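Local coordinates for structural PPIase-like protein L605 (Mimivirus, PDB 2OSE) that belongs to the cyclophilin family, probably acting as a peptidyl-prolyl cis-trans isomerase that binds cyclosporin A, and assembles as a homotrimer, at residues Ser130-Thr135 / Thr146-Leu151. Residues are numbered along the deposited sequence; the frame is centred on the assembly and turned at random.
Sequences SLVPYT and TFMITL
Ser130 and Met148 form an antiparallel hydrogen-bonded pair, with both side chains on one face of the sheet. Two bonds close the pair, Ser130 N to Met148 O and Met148 N to Ser130 O, each 2.8 Å. Met148 runs extended, CG anti to its backbone N (chi1 -179°), and bends at chi3. Ser130 OG lies alongside this chain, 3.5 Å from Met148 CB and farther from Met148 CG and SD, while the hydroxyl of Ser130 is hydrogen-bonded to His123 NE2. On the same flank Val132 crosses Met148 at about a right angle and brings CG2 over Met148 CB at 3.9 Å. Val132 CB meets the methyl of Thr146, CG2, at 3.7 Å; a rotation of chi1 to -48° turns that methyl away from the backbone N of Thr146 and leaves OG1 to bond Asp144. The pairing joins strand 128-135 to strand 147-150 in the curled antiparallel sheet of the cyclophilin beta-barrel, where strand 89-92 lines the other edge of 147-150. Leu131 and Phe147, the neighbouring non-hydrogen-bonded pair, occupy the opposite face. Only the near part of Phe147 joins in, its CB 4.0 Å from Leu131 CD2; its phenyl ring extends out of the pair and meets Tyr76 and Phe47 edge-to-face. Past this pair the two backbones are joined by Val132 N to Thr146 O, 2.9 Å. A water lies 2.7 Å from Val132 O and 3.0 Å from Thr146 O, close enough to donate to either, and Arg193 of the second subunit also donates to Val132 O, bringing this end of the pairing to the trimer interface.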
loop_
_atom_site.group_PDB
_atom_site.type_symbol
_atom_site.label_atom_id
_atom_site.label_comp_id
_atom_site.label_asym_id
_atom_site.label_seq_id
_atom_site.Cartn_x
_atom_site.Cartn_y
_atom_site.Cartn_z
ATOM N N SER A 130 0.797 20.276 11.873
ATOM C CA SER A 130 2.254 20.142 11.981
ATOM C C SER A 130 2.860 19.831 10.626
ATOM O O SER A 130 2.134 19.468 9.689
ATOM C CB SER A 130 2.627 19.125 13.071
ATOM O OG SER A 130 2.116 17.809 12.811
ATOM N N LEU A 131 4.168 20.042 10.482
ATOM C CA LEU A 131 4.833 19.718 9.216
ATOM C C LEU A 131 5.616 18.408 9.381
ATOM O O LEU A 131 6.242 18.182 10.391
ATOM C CB LEU A 131 5.755 20.850 8.732
ATOM C CG LEU A 131 5.055 22.166 8.409
ATOM C CD1 LEU A 131 6.083 23.261 8.028
ATOM C CD2 LEU A 131 3.967 22.010 7.313
ATOM N N VAL A 132 5.546 17.551 8.371
ATOM C CA VAL A 132 6.157 16.227 8.469
ATOM C C VAL A 132 7.604 16.301 7.925
ATOM O O VAL A 132 7.817 16.730 6.782
ATOM C CB VAL A 132 5.298 15.181 7.716
ATOM C CG1 VAL A 132 5.952 13.769 7.756
ATOM C CG2 VAL A 132 3.859 15.142 8.308
ATOM N N PRO A 133 8.591 15.914 8.753
ATOM C CA PRO A 133 9.979 15.988 8.301
ATOM C C PRO A 133 10.314 14.887 7.258
ATOM O O PRO A 133 9.589 13.891 7.116
ATOM C CB PRO A 133 10.783 15.767 9.586
ATOM C CG PRO A 133 9.883 14.977 10.463
ATOM C CD PRO A 133 8.473 15.372 10.121
ATOM N N TYR A 134 11.372 15.121 6.496
ATOM C CA TYR A 134 12.049 14.038 5.761
ATOM C C TYR A 134 13.583 14.193 5.904
ATOM O O TYR A 134 14.061 15.214 6.411
ATOM C CB TYR A 134 11.613 13.989 4.298
ATOM C CG TYR A 134 12.172 15.082 3.426
ATOM C CD1 TYR A 134 13.373 14.885 2.723
ATOM C CD2 TYR A 134 11.501 16.293 3.261
ATOM C CE1 TYR A 134 13.888 15.851 1.892
ATOM C CE2 TYR A 134 11.999 17.271 2.419
ATOM C CZ TYR A 134 13.201 17.046 1.744
ATOM O OH TYR A 134 13.712 17.999 0.922
ATOM N N THR A 135 14.321 13.151 5.504
ATOM C CA THR A 135 15.788 13.095 5.641
ATOM C C THR A 135 16.384 12.947 4.252
ATOM O O THR A 135 15.882 12.173 3.414
ATOM C CB THR A 135 16.210 11.951 6.574
ATOM O OG1 THR A 135 15.631 12.154 7.865
ATOM C CG2 THR A 135 17.712 11.917 6.769
ATOM N N THR A 146 4.226 18.751 2.979
ATOM C CA THR A 146 3.642 17.642 3.741
ATOM C C THR A 146 3.266 18.019 5.178
ATOM O O THR A 146 4.101 18.448 5.965
ATOM C CB THR A 146 4.595 16.403 3.807
ATOM O OG1 THR A 146 5.091 16.121 2.484
ATOM C CG2 THR A 146 3.830 15.159 4.352
ATOM N N PHE A 147 1.991 17.844 5.513
ATOM C CA PHE A 147 1.502 18.335 6.785
ATOM C C PHE A 147 0.575 17.310 7.434
ATOM O O PHE A 147 -0.037 16.502 6.757
ATOM C CB PHE A 147 0.807 19.711 6.592
ATOM C CG PHE A 147 -0.560 19.626 5.932
ATOM C CD1 PHE A 147 -1.689 19.305 6.687
ATOM C CD2 PHE A 147 -0.711 19.868 4.579
ATOM C CE1 PHE A 147 -2.928 19.241 6.105
ATOM C CE2 PHE A 147 -1.965 19.807 3.968
ATOM C CZ PHE A 147 -3.061 19.495 4.735
ATOM N N MET A 148 0.465 17.376 8.750
ATOM C CA MET A 148 -0.317 16.455 9.526
ATOM C C MET A 148 -1.307 17.237 10.395
ATOM O O MET A 148 -0.966 18.289 10.915
ATOM C CB MET A 148 0.640 15.704 10.447
ATOM C CG MET A 148 -0.019 14.654 11.335
ATOM S SD MET A 148 1.104 13.890 12.514
ATOM C CE MET A 148 2.015 12.790 11.378
ATOM N N ILE A 149 -2.510 16.679 10.576
ATOM C CA ILE A 149 -3.468 17.180 11.584
ATOM C C ILE A 149 -3.850 16.047 12.506
ATOM O O ILE A 149 -4.222 14.934 12.046
ATOM C CB ILE A 149 -4.747 17.815 10.900
ATOM C CG1 ILE A 149 -4.344 18.957 9.957
ATOM C CG2 ILE A 149 -5.764 18.280 11.949
ATOM C CD1 ILE A 149 -5.506 19.571 9.205
ATOM N N THR A 150 -3.794 16.307 13.811
ATOM C CA THR A 150 -4.153 15.286 14.794
ATOM C C THR A 150 -5.669 15.152 14.928
ATOM O O THR A 150 -6.404 16.175 14.959
ATOM C CB THR A 150 -3.555 15.560 16.210
ATOM O OG1 THR A 150 -3.804 16.933 16.579
ATOM C CG2 THR A 150 -2.047 15.305 16.237
ATOM N N LEU A 151 -6.132 13.900 15.100
ATOM C CA LEU A 151 -7.569 13.580 15.216
ATOM C C LEU A 151 -7.984 13.452 16.668
ATOM O O LEU A 151 -9.184 13.393 16.980
ATOM C CB LEU A 151 -7.942 12.286 14.465
ATOM C CG LEU A 151 -7.715 12.298 12.953
ATOM C CD1 LEU A 151 -7.919 10.902 12.347
ATOM C CD2 LEU A 151 -8.592 13.331 12.215
HETATM O O HOH W 1 6.982 19.100 5.838
#